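Local structure of quinone oxidoreductase (Coxiella burnetii, 3TQH) at residues A[207-212]-A[232-237]; A[219-222]-A[226-229]. The protein binds NADPH and probably uses it as the electron donor for reducing quinones. All coordinates share one frame; numbering follows the deposited sequence.

From the N terminus, the chain of the nucleotide-binding domain leaves strand 199-202, makes the short helix 208-211 and enters strand 216-221, then passes through a short turn into helix 225-231 and on to strand 235-236. Contact 2 closes the small inner loop, folding helix 225-231 back onto strand 216-221. Contact 1 brings residues 232-237 against helix 208-211, so contact 2 lies wholly within its span and the two do not cross. They also touch each other: Cys234 SG lies 3.9 Å from Val219 CG2, and Phe208 CZ lies 3.8 Å from Val227 O. Contact 2 thus ties a sheet strand to the helix that follows it, and contact 1 ties the preceding crossover to the turn beyond that helix.

Contact 1. Residues A[207-212]-A[232-237]; sequences DFLLAI and IDCLKE
Leu209 and Ile212, on the crossover that leads from strand 199-202 to strand 216-221 of the Rossmann-type sheet, pack against Asp233 and Cys234 in the turn after helix 225-231. The contact is mainly apolar, and Leu209 straddles the turn with its two methyls. Its CG lies beside the backbone N and anti to the carbonyl carbon (chi1 -68°), and with chi2 near 180° the methyls split between two neighbours. CD2 meets Cys234 CB at 3.8 Å, while CD1 reaches the flank of Asp233, 3.9 Å from both CB and OD2. Leu209 CG also rests 3.9 Å above the plane of the Phe208 ring, near its rim.

Cys234 turns its sulfur inward: with chi1 at 76°, SG sits between the backbone N and the carbonyl carbon and meets the end of Ile212, 4.1 Å from CD1. Leu157 of strand 155-158 touches both Ile212 and Cys234, so their junction rests on the sheet. Asp233 lies at the exposed margin, where its OD1 makes a long, weak ion pair with Lys259.

At the start of the short helix, Asp207 is the N-cap residue; its OD1 accepts a weak capping bond from Leu209 N, 3.2 Å long. The contact thus joins a crossover to the turn after the next helix, within the parallel alpha/beta sheet of a Rossmann fold.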
ATOM      1  N   ASP A 207      15.115  -9.160 -20.702  1.00 26.99           N
ATOM      2  CA  ASP A 207      15.459  -9.466 -19.318  1.00 25.85           C
ATOM      3  C   ASP A 207      15.995  -8.194 -18.668  1.00 24.27           C
ATOM      4  O   ASP A 207      16.952  -7.599 -19.158  1.00 25.12           O
ATOM      5  CB  ASP A 207      16.502 -10.595 -19.296  1.00 27.29           C
ATOM      6  CG  ASP A 207      17.022 -10.924 -17.893  1.00 27.97           C
ATOM      7  OD1 ASP A 207      16.386 -10.551 -16.877  1.00 27.65           O
ATOM      8  OD2 ASP A 207      18.094 -11.579 -17.815  1.00 31.92           O
ATOM      9  N   PHE A 208      15.362  -7.769 -17.578  1.00 22.35           N
ATOM     10  CA  PHE A 208      15.731  -6.513 -16.928  1.00 21.04           C
ATOM     11  C   PHE A 208      17.179  -6.514 -16.454  1.00 21.49           C
ATOM     12  O   PHE A 208      17.799  -5.455 -16.378  1.00 21.75           O
ATOM     13  CB  PHE A 208      14.781  -6.176 -15.770  1.00 19.20           C
ATOM     14  CG  PHE A 208      14.923  -7.074 -14.579  1.00 17.93           C
ATOM     15  CD1 PHE A 208      15.858  -6.789 -13.585  1.00 16.84           C
ATOM     16  CD2 PHE A 208      14.128  -8.198 -14.448  1.00 17.23           C
ATOM     17  CE1 PHE A 208      16.007  -7.615 -12.486  1.00 16.28           C
ATOM     18  CE2 PHE A 208      14.262  -9.030 -13.350  1.00 17.77           C
ATOM     19  CZ  PHE A 208      15.210  -8.741 -12.361  1.00 16.95           C
ATOM     20  N   LEU A 209      17.716  -7.692 -16.129  1.00 22.00           N
ATOM     21  CA  LEU A 209      19.114  -7.801 -15.714  1.00 22.73           C
ATOM     22  C   LEU A 209      20.062  -7.282 -16.799  1.00 24.30           C
ATOM     23  O   LEU A 209      21.048  -6.614 -16.493  1.00 24.51           O
ATOM     24  CB  LEU A 209      19.478  -9.250 -15.367  1.00 23.50           C
ATOM     25  CG  LEU A 209      18.838  -9.855 -14.114  1.00 22.80           C
ATOM     26  CD1 LEU A 209      19.313 -11.294 -13.926  1.00 23.13           C
ATOM     27  CD2 LEU A 209      19.143  -9.022 -12.871  1.00 21.55           C
ATOM     28  N   LEU A 210      19.752  -7.588 -18.061  1.00 25.41           N
ATOM     29  CA  LEU A 210      20.589  -7.179 -19.189  1.00 27.20           C
ATOM     30  C   LEU A 210      20.650  -5.664 -19.351  1.00 26.82           C
ATOM     31  O   LEU A 210      21.649  -5.130 -19.816  1.00 28.35           O
ATOM     32  CB  LEU A 210      20.084  -7.805 -20.489  1.00 28.78           C
ATOM     33  CG  LEU A 210      20.151  -9.334 -20.575  1.00 30.24           C
ATOM     34  CD1 LEU A 210      19.476  -9.812 -21.850  1.00 31.71           C
ATOM     35  CD2 LEU A 210      21.592  -9.833 -20.505  1.00 31.33           C
ATOM     36  N   ALA A 211      19.577  -4.984 -18.965  1.00 25.14           N
ATOM     37  CA  ALA A 211      19.494  -3.532 -19.057  1.00 24.68           C
ATOM     38  C   ALA A 211      20.269  -2.823 -17.940  1.00 23.90           C
ATOM     39  O   ALA A 211      20.564  -1.632 -18.059  1.00 24.25           O
ATOM     40  CB  ALA A 211      18.028  -3.095 -19.046  1.00 23.33           C
ATOM     41  N   ILE A 212      20.585  -3.540 -16.860  1.00 22.94           N
ATOM     42  CA  ILE A 212      21.291  -2.947 -15.720  1.00 22.27           C
ATOM     43  C   ILE A 212      22.812  -3.030 -15.897  1.00 24.26           C
ATOM     44  O   ILE A 212      23.388  -4.115 -15.912  1.00 24.65           O
ATOM     45  CB  ILE A 212      20.855  -3.594 -14.389  1.00 20.78           C
ATOM     46  CG1 ILE A 212      19.396  -3.232 -14.100  1.00 18.61           C
ATOM     47  CG2 ILE A 212      21.749  -3.141 -13.237  1.00 19.78           C
ATOM     48  CD1 ILE A 212      18.854  -3.859 -12.852  1.00 17.48           C
ATOM     49  N   ILE A 232      18.309 -10.857  -7.425  1.00 18.95           N
ATOM     50  CA  ILE A 232      19.473 -11.196  -6.615  1.00 19.75           C
ATOM     51  C   ILE A 232      20.788 -11.116  -7.419  1.00 21.05           C
ATOM     52  O   ILE A 232      21.815 -10.696  -6.884  1.00 21.27           O
ATOM     53  CB  ILE A 232      19.313 -12.608  -5.995  1.00 20.52           C
ATOM     54  CG1 ILE A 232      18.100 -12.645  -5.049  1.00 19.60           C
ATOM     55  CG2 ILE A 232      20.570 -13.017  -5.241  1.00 21.25           C
ATOM     56  CD1 ILE A 232      17.627 -14.034  -4.722  1.00 19.76           C
ATOM     57  N   ASP A 233      20.739 -11.493  -8.700  1.00 21.74           N
ATOM     58  CA  ASP A 233      21.925 -11.492  -9.569  1.00 23.50           C
ATOM     59  C   ASP A 233      22.536 -10.103  -9.839  1.00 23.16           C
ATOM     60  O   ASP A 233      23.686 -10.014 -10.270  1.00 24.04           O
ATOM     61  CB  ASP A 233      21.601 -12.141 -10.921  1.00 24.62           C
ATOM     62  CG  ASP A 233      21.331 -13.642 -10.817  1.00 27.28           C
ATOM     63  OD1 ASP A 233      21.924 -14.312  -9.941  1.00 28.62           O
ATOM     64  OD2 ASP A 233      20.528 -14.154 -11.641  1.00 30.07           O
ATOM     65  N   CYS A 234      21.781  -9.029  -9.609  1.00 21.62           N
ATOM     66  CA  CYS A 234      22.286  -7.679  -9.881  1.00 21.72           C
ATOM     67  C   CYS A 234      22.811  -6.964  -8.628  1.00 21.34           C
ATOM     68  O   CYS A 234      23.355  -5.870  -8.724  1.00 21.58           O
ATOM     69  CB  CYS A 234      21.224  -6.835 -10.602  1.00 20.80           C
ATOM     70  SG  CYS A 234      19.862  -6.210  -9.585  1.00 20.12           S
ATOM     71  N   LEU A 235      22.678  -7.596  -7.465  1.00 20.93           N
ATOM     72  CA  LEU A 235      23.170  -7.017  -6.215  1.00 20.77           C
ATOM     73  C   LEU A 235      24.687  -7.016  -6.127  1.00 22.40           C
ATOM     74  O   LEU A 235      25.336  -7.975  -6.540  1.00 23.48           O
ATOM     75  CB  LEU A 235      22.645  -7.804  -5.011  1.00 20.36           C
ATOM     76  CG  LEU A 235      21.158  -7.763  -4.693  1.00 18.48           C
ATOM     77  CD1 LEU A 235      20.896  -8.679  -3.513  1.00 18.14           C
ATOM     78  CD2 LEU A 235      20.707  -6.343  -4.394  1.00 17.03           C
ATOM     79  N   LYS A 236      25.237  -5.940  -5.558  1.00 22.75           N
ATOM     80  CA  LYS A 236      26.624  -5.908  -5.096  1.00 24.51           C
ATOM     81  C   LYS A 236      26.827  -6.917  -3.969  1.00 24.58           C
ATOM     82  O   LYS A 236      25.862  -7.346  -3.331  1.00 23.20           O
ATOM     83  CB  LYS A 236      26.990  -4.517  -4.555  1.00 25.01           C
ATOM     84  CG  LYS A 236      27.048  -3.420  -5.599  1.00 26.27           C
ATOM     85  CD  LYS A 236      27.426  -2.076  -4.991  1.00 28.64           C
ATOM     86  CE  LYS A 236      28.904  -2.037  -4.607  1.00 32.17           C
ATOM     87  NZ  LYS A 236      29.407  -0.649  -4.386  1.00 34.81           N
ATOM     88  N   GLU A 237      28.084  -7.263  -3.706  1.00 26.02           N
ATOM     89  CA  GLU A 237      28.434  -8.085  -2.553  1.00 26.71           C
ATOM     90  C   GLU A 237      27.721  -7.588  -1.291  1.00 25.33           C
ATOM     91  O   GLU A 237      27.133  -8.379  -0.562  1.00 24.95           O
ATOM     92  CB  GLU A 237      29.953  -8.076  -2.334  1.00 29.23           C
ATOM     93  CG  GLU A 237      30.431  -8.835  -1.093  1.00 31.31           C
ATOM     94  CD  GLU A 237      31.909  -8.623  -0.803  1.00 35.22           C
ATOM     95  OE1 GLU A 237      32.404  -7.488  -0.990  1.00 36.90           O
ATOM     96  OE2 GLU A 237      32.580  -9.591  -0.378  1.00 37.10           O
TER

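Contact 2. Residues A[219-222]-A[226-229]; sequences VIDL and DVGI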
ATOM      1  N   VAL A 219      17.597  -3.635  -3.980  1.00 13.20           N
ATOM      2  CA  VAL A 219      16.458  -3.921  -4.822  1.00 12.52           C
ATOM      3  C   VAL A 219      15.219  -3.840  -3.947  1.00 12.01           C
ATOM      4  O   VAL A 219      15.108  -4.594  -2.987  1.00 12.13           O
ATOM      5  CB  VAL A 219      16.542  -5.338  -5.423  1.00 13.16           C
ATOM      6  CG1 VAL A 219      15.231  -5.699  -6.142  1.00 12.05           C
ATOM      7  CG2 VAL A 219      17.770  -5.469  -6.358  1.00 13.43           C
ATOM      8  N   ILE A 220      14.313  -2.909  -4.253  1.00 11.60           N
ATOM      9  CA  ILE A 220      12.995  -2.895  -3.639  1.00 11.27           C
ATOM     10  C   ILE A 220      12.088  -3.708  -4.549  1.00 11.53           C
ATOM     11  O   ILE A 220      11.568  -3.202  -5.548  1.00 11.61           O
ATOM     12  CB  ILE A 220      12.428  -1.475  -3.449  1.00 11.07           C
ATOM     13  CG1 ILE A 220      13.456  -0.554  -2.763  1.00 11.71           C
ATOM     14  CG2 ILE A 220      11.150  -1.535  -2.629  1.00 10.27           C
ATOM     15  CD1 ILE A 220      14.022  -1.105  -1.455  1.00 11.60           C
ATOM     16  N   ASP A 221      11.933  -4.984  -4.214  1.00 11.98           N
ATOM     17  CA  ASP A 221      11.198  -5.919  -5.053  1.00 12.50           C
ATOM     18  C   ASP A 221       9.716  -5.888  -4.686  1.00 12.47           C
ATOM     19  O   ASP A 221       9.308  -6.418  -3.646  1.00 12.82           O
ATOM     20  CB  ASP A 221      11.759  -7.334  -4.899  1.00 13.08           C
ATOM     21  CG  ASP A 221      10.858  -8.384  -5.505  1.00 14.13           C
ATOM     22  OD1 ASP A 221      10.246  -8.103  -6.559  1.00 14.99           O
ATOM     23  OD2 ASP A 221      10.753  -9.493  -4.933  1.00 15.12           O
ATOM     24  N   LEU A 222       8.917  -5.261  -5.544  1.00 12.09           N
ATOM     25  CA  LEU A 222       7.483  -5.146  -5.320  1.00 12.16           C
ATOM     26  C   LEU A 222       6.674  -6.118  -6.180  1.00 12.77           C
ATOM     27  O   LEU A 222       5.454  -6.021  -6.222  1.00 12.92           O
ATOM     28  CB  LEU A 222       7.039  -3.704  -5.564  1.00 11.84           C
ATOM     29  CG  LEU A 222       7.678  -2.681  -4.615  1.00 11.34           C
ATOM     30  CD1 LEU A 222       7.515  -1.274  -5.154  1.00 10.90           C
ATOM     31  CD2 LEU A 222       7.079  -2.809  -3.209  1.00 11.67           C
ATOM     32  N   ASP A 226       9.531 -14.954  -9.266  1.00 22.90           N
ATOM     33  CA  ASP A 226      10.750 -15.136 -10.047  1.00 23.65           C
ATOM     34  C   ASP A 226      11.475 -13.826 -10.372  1.00 22.13           C
ATOM     35  O   ASP A 226      12.691 -13.834 -10.578  1.00 22.32           O
ATOM     36  CB  ASP A 226      10.431 -15.911 -11.327  1.00 25.46           C
ATOM     37  CG  ASP A 226      10.022 -17.348 -11.045  1.00 28.72           C
ATOM     38  OD1 ASP A 226      10.848 -18.105 -10.475  1.00 30.71           O
ATOM     39  OD2 ASP A 226       8.876 -17.723 -11.392  1.00 31.92           O
ATOM     40  N   VAL A 227      10.736 -12.715 -10.421  1.00 20.80           N
ATOM     41  CA  VAL A 227      11.341 -11.393 -10.622  1.00 19.43           C
ATOM     42  C   VAL A 227      12.243 -11.052  -9.447  1.00 18.86           C
ATOM     43  O   VAL A 227      13.366 -10.577  -9.641  1.00 18.90           O
ATOM     44  CB  VAL A 227      10.282 -10.285 -10.798  1.00 18.63           C
ATOM     45  CG1 VAL A 227      10.879  -8.906 -10.506  1.00 17.21           C
ATOM     46  CG2 VAL A 227       9.695 -10.334 -12.202  1.00 18.57           C
ATOM     47  N   GLY A 228      11.748 -11.306  -8.235  1.00 18.40           N
ATOM     48  CA  GLY A 228      12.539 -11.154  -7.017  1.00 17.93           C
ATOM     49  C   GLY A 228      13.766 -12.043  -7.008  1.00 19.04           C
ATOM     50  O   GLY A 228      14.860 -11.585  -6.679  1.00 19.00           O
ATOM     51  N   ILE A 229      13.589 -13.313  -7.372  1.00 20.35           N
ATOM     52  CA  ILE A 229      14.708 -14.258  -7.464  1.00 21.63           C
ATOM     53  C   ILE A 229      15.762 -13.765  -8.453  1.00 21.81           C
ATOM     54  O   ILE A 229      16.954 -13.780  -8.155  1.00 22.36           O
ATOM     55  CB  ILE A 229      14.255 -15.670  -7.925  1.00 23.21           C
ATOM     56  CG1 ILE A 229      13.288 -16.304  -6.921  1.00 24.15           C
ATOM     57  CG2 ILE A 229      15.464 -16.581  -8.134  1.00 24.08           C
ATOM     58  CD1 ILE A 229      13.758 -16.246  -5.489  1.00 25.80           C
TER
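Strand 216-221 runs into helix 225-231 through a tight turn that brings the two backbones close together, with Asp221 CA only 5.7 Å from Gly228 CA. This is a strand-turn-helix unit of the Rossmann fold, placed where the parallel sheet meets the bound NADPH. The contact is built around one buried carboxylate, that of Asp221, which points from the end of the strand toward the first turn of the helix. Its CG stands anti to the backbone N (chi1 168°), and this carries the group away from the strand and up to the main chain of Gly228.

Gly228 has no side chain, and the carboxylate comes right up to its backbone: OD2 approaches Gly228 CA to 3.2 Å, while CG is 3.6 Å from the same atom. The meeting is van der Waals in kind, and the polar demands of the group are met elsewhere. OD1 accepts hydrogen bonds from the backbone amides of Val223 and Gly224, in the turn leading into the helix, and OD2 is hydrogen-bonded to Ser243 OG on the neighbouring strand 239-243. Three bonds therefore fix the carboxylate's rotation and tie the turn and the next strand to one side chain. Two amides on one oxygen, close to a helix N terminus, would probably favour the ionised form.

Beside this centre, Val227 faces the strand, and its side chain comes within about 4 Å of the bound NADPH. Leu222, directly after Asp221, also belongs to the cofactor pocket. One branch of the valine completes the contact, as Val227 CG1, anti to its own backbone N, lies 4.1 Å from Asp221 OD1.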